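PDB 3FI9: malate dehydrogenase from Porphyromonas gingivalis, which probably catalyses the NAD-dependent interconversion of malate and oxaloacetate. Local coordinates for residues A[246-249]-A[250-253]; A[129-132]-A[133-137]. All blocks are in the same frame, centred on the assembly; numbering follows the deposited sequence.

Contact 1: A[246-249]-A[250-253]; sequences EMIR and AAMG
Ala251 N donates to Met247 O at 3.1 Å, with an N-H...O angle of 162°, and one residue earlier Ala250 N reaches Glu246 O at 3.2 Å. These are the last two regular i to i+4 bonds of helix 238-251. The next amide, that of Met252, is shared: it lies 2.9 Å from Ile248 O and 3.1 Å from Arg249 O, and both bonds are weak because the N-H points squarely at neither. Gly253 then takes positive phi (94°), and its N turns back to Ala250 O at 3.1 Å. The helix thus ends in a Schellman motif, with glycine at the positive-phi position, where a beta carbon would collide with Met252 O.

Met252 has CG beside its own backbone N (chi1 -67°), which brings CG to 3.1 Å from Ile248 O, off the outer end of that carbonyl; its SD then meets Ile248 CG1 at 4.0 Å, the two side chains crossing at a slant. Ile248 CD1 also approaches Ala251 CB. The same face of the helix lies on the parallel, Rossmann-type part of the sheet: Ile248 packs on Tyr79 and Val81 of strand 77-82 and on Ile123 of strand 121-124, and Met252 also touches Tyr79. Ala250 and Ala251 press on Ile281. Arg249 runs out on a partly exposed side, bent at chi3, and its guanidinium makes a long, weak ion pair with Glu255, while Glu246 packs on Cys57 of the second subunit.

Contact 2: A[129-132]-A[133-137]; sequences ADIT and GLVTL
Ile131 lays its CG2 methyl against CG2 of Val135, one helical turn on, at 3.9 Å. In Val135 that methyl stands beside the backbone N, opposite the carbonyl carbon, which turns it back along the helix and brings it to 3.3 Å from Ile131 O as well. The same carbonyl oxygen accepts Val135 N at 2.8 Å in a nearly straight bond (N-H...O 168°). Gly133 N bonds to Ala129 O at 2.9 Å, and Thr136 N to Thr132 O, also at 2.9 Å. Helix 129-140 is the crossover of a Rossmann-type beta-alpha-beta unit between parallel strands 121-124 and 147-150, and these bonds form its first turns, just after the loop residues Ile125 to Asn127, predicted to bind NAD, with Asn127 also predicted to bind substrate. Thr132 ties the helix to that loop: its OG1, held between backbone N and carbonyl carbon (chi1 57°), hydrogen-bonds to Phe126 O. The one hydroxyl proton of Thr136 may go either to Thr132 O, 3.1 Å from OG1, or to Ala105 O of helix 94-115; which is not settled. Val135 packs on Ala105 and Ala106 of that helix, whereas Ile131 meets Leu313 and Val317 of helix 297-319.

From the N terminus, contact 2 comes first and is complete before contact 1 begins, so the two neither nest nor cross. Each spans adjacent residues of one continuous stretch and closes no long loop: 129-137 is the start of helix 129-140, whereas 246-253 is the finish of helix 238-251. Contact 2 belongs to the NAD-binding domain and contact 1 to the alpha/beta C-terminal domain. Their centres are about 19 Å apart and their nearest atoms about 9 Å, without touching. Strand 121-124 lies between them: contact 1 packs on His121 and Ile123, contact 2 on Ile124, so the two helices meet opposite faces of the strand. Helix 238-251, though from the C-terminal domain, thereby rests on the nucleotide-binding sheet.

Contact 1: A[246-249]-A[250-253]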
loop_
_atom_site.group_PDB
_atom_site.type_symbol
_atom_site.label_atom_id
_atom_site.label_comp_id
_atom_site.label_asym_id
_atom_site.label_seq_id
_atom_site.Cartn_x
_atom_site.Cartn_y
_atom_site.Cartn_z
ATOM N N GLU A 246 3.792 8.610 -6.931
ATOM C CA GLU A 246 4.481 9.866 -6.615
ATOM C C GLU A 246 4.621 10.664 -7.876
ATOM O O GLU A 246 4.526 11.904 -7.823
ATOM C CB GLU A 246 5.915 9.667 -6.101
ATOM C CG GLU A 246 6.085 9.126 -4.740
ATOM C CD GLU A 246 7.578 9.023 -4.362
ATOM O OE1 GLU A 246 7.983 9.719 -3.435
ATOM O OE2 GLU A 246 8.342 8.265 -4.980
ATOM N N MET A 247 4.907 9.992 -9.011
ATOM C CA MET A 247 5.002 10.750 -10.298
ATOM C C MET A 247 3.691 11.478 -10.648
ATOM O O MET A 247 3.737 12.683 -11.016
ATOM C CB MET A 247 5.424 9.856 -11.492
ATOM C CG MET A 247 6.743 9.075 -11.244
ATOM S SD MET A 247 7.103 7.931 -12.591
ATOM C CE MET A 247 7.173 8.987 -13.998
ATOM N N ILE A 248 2.555 10.773 -10.614
ATOM C CA ILE A 248 1.283 11.428 -10.989
ATOM C C ILE A 248 0.912 12.540 -9.959
ATOM O O ILE A 248 0.372 13.601 -10.300
ATOM C CB ILE A 248 0.119 10.415 -11.193
ATOM C CG1 ILE A 248 -0.905 11.006 -12.173
ATOM C CG2 ILE A 248 -0.543 9.970 -9.830
ATOM C CD1 ILE A 248 -0.373 11.150 -13.611
ATOM N N ARG A 249 1.240 12.325 -8.698
ATOM C CA ARG A 249 1.091 13.426 -7.742
ATOM C C ARG A 249 1.826 14.715 -8.176
ATOM O O ARG A 249 1.272 15.810 -8.077
ATOM C CB ARG A 249 1.516 13.030 -6.343
ATOM C CG ARG A 249 1.512 14.240 -5.391
ATOM C CD ARG A 249 1.658 13.775 -3.972
ATOM N NE ARG A 249 2.998 13.270 -3.700
ATOM C CZ ARG A 249 3.358 12.763 -2.515
ATOM N NH1 ARG A 249 2.487 12.742 -1.505
ATOM N NH2 ARG A 249 4.589 12.321 -2.317
ATOM N N ALA A 250 3.062 14.590 -8.662
ATOM C CA ALA A 250 3.826 15.744 -9.145
ATOM C C ALA A 250 3.144 16.394 -10.337
ATOM O O ALA A 250 3.053 17.611 -10.427
ATOM C CB ALA A 250 5.265 15.296 -9.531
ATOM N N ALA A 251 2.685 15.575 -11.273
ATOM C CA ALA A 251 1.984 16.090 -12.452
ATOM C C ALA A 251 0.687 16.796 -12.082
ATOM O O ALA A 251 0.202 17.599 -12.860
ATOM C CB ALA A 251 1.687 14.984 -13.438
ATOM N N MET A 252 0.111 16.444 -10.933
ATOM C CA MET A 252 -1.169 17.019 -10.509
ATOM C C MET A 252 -0.945 18.296 -9.684
ATOM O O MET A 252 -1.913 18.863 -9.152
ATOM C CB MET A 252 -2.001 15.979 -9.722
ATOM C CG MET A 252 -2.507 14.753 -10.528
ATOM S SD MET A 252 -3.153 13.202 -9.689
ATOM C CE MET A 252 -4.883 13.700 -9.312
ATOM N N GLY A 253 0.316 18.727 -9.565
ATOM C CA GLY A 253 0.684 19.974 -8.880
ATOM C C GLY A 253 1.063 19.794 -7.421
ATOM O O GLY A 253 1.226 20.771 -6.674
#

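Contact 2: A[129-132]-A[133-137]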
loop_
_atom_site.group_PDB
_atom_site.type_symbol
_atom_site.label_atom_id
_atom_site.label_comp_id
_atom_site.label_asym_id
_atom_site.label_seq_id
_atom_site.Cartn_x
_atom_site.Cartn_y
_atom_site.Cartn_z
ATOM N N ALA A 129 9.106 -0.110 -21.464
ATOM C CA ALA A 129 8.581 1.273 -21.350
ATOM C C ALA A 129 9.086 2.296 -22.369
ATOM O O ALA A 129 8.356 3.229 -22.718
ATOM C CB ALA A 129 8.713 1.820 -19.879
ATOM N N ASP A 130 10.302 2.115 -22.896
ATOM C CA ASP A 130 10.759 2.986 -24.004
ATOM C C ASP A 130 9.859 2.884 -25.236
ATOM O O ASP A 130 9.722 3.839 -25.987
ATOM C CB ASP A 130 12.212 2.705 -24.441
ATOM C CG ASP A 130 12.482 1.225 -24.659
ATOM O OD1 ASP A 130 12.315 0.462 -23.684
ATOM O OD2 ASP A 130 12.885 0.829 -25.790
ATOM N N ILE A 131 9.294 1.711 -25.466
ATOM C CA ILE A 131 8.448 1.503 -26.634
ATOM C C ILE A 131 7.046 1.863 -26.245
ATOM O O ILE A 131 6.400 2.658 -26.918
ATOM C CB ILE A 131 8.457 0.056 -27.131
ATOM C CG1 ILE A 131 9.792 -0.300 -27.807
ATOM C CG2 ILE A 131 7.277 -0.192 -28.118
ATOM C CD1 ILE A 131 10.183 0.601 -28.962
ATOM N N THR A 132 6.564 1.295 -25.138
ATOM C CA THR A 132 5.160 1.506 -24.753
ATOM C C THR A 132 4.840 2.961 -24.498
ATOM O O THR A 132 3.785 3.488 -24.908
ATOM C CB THR A 132 4.770 0.646 -23.530
ATOM O OG1 THR A 132 5.652 0.937 -22.425
ATOM C CG2 THR A 132 4.899 -0.830 -23.882
ATOM N N GLY A 133 5.738 3.634 -23.788
ATOM C CA GLY A 133 5.563 5.033 -23.592
ATOM C C GLY A 133 5.586 5.814 -24.902
ATOM O O GLY A 133 4.796 6.762 -25.069
ATOM N N LEU A 134 6.484 5.461 -25.829
ATOM C CA LEU A 134 6.568 6.264 -27.091
ATOM C C LEU A 134 5.335 6.019 -27.984
ATOM O O LEU A 134 4.778 6.938 -28.598
ATOM C CB LEU A 134 7.856 5.905 -27.850
ATOM C CG LEU A 134 8.097 6.479 -29.246
ATOM C CD1 LEU A 134 8.173 7.978 -29.180
ATOM C CD2 LEU A 134 9.430 5.921 -29.835
ATOM N N VAL A 135 4.897 4.770 -28.029
ATOM C CA VAL A 135 3.720 4.420 -28.826
ATOM C C VAL A 135 2.497 5.095 -28.242
ATOM O O VAL A 135 1.671 5.669 -28.968
ATOM C CB VAL A 135 3.484 2.906 -28.811
ATOM C CG1 VAL A 135 2.094 2.577 -29.360
ATOM C CG2 VAL A 135 4.583 2.167 -29.614
ATOM N N THR A 136 2.356 5.045 -26.921
ATOM C CA THR A 136 1.216 5.765 -26.341
ATOM C C THR A 136 1.217 7.239 -26.679
ATOM O O THR A 136 0.167 7.785 -27.033
ATOM C CB THR A 136 1.095 5.566 -24.806
ATOM O OG1 THR A 136 0.804 4.209 -24.534
ATOM C CG2 THR A 136 -0.046 6.400 -24.235
ATOM N N LEU A 137 2.365 7.922 -26.507
ATOM C CA LEU A 137 2.483 9.328 -26.866
ATOM C C LEU A 137 2.025 9.590 -28.309
ATOM O O LEU A 137 1.217 10.487 -28.579
ATOM C CB LEU A 137 3.952 9.792 -26.698
ATOM C CG LEU A 137 4.282 11.241 -27.022
ATOM C CD1 LEU A 137 3.296 12.222 -26.355
ATOM C CD2 LEU A 137 5.781 11.605 -26.763
#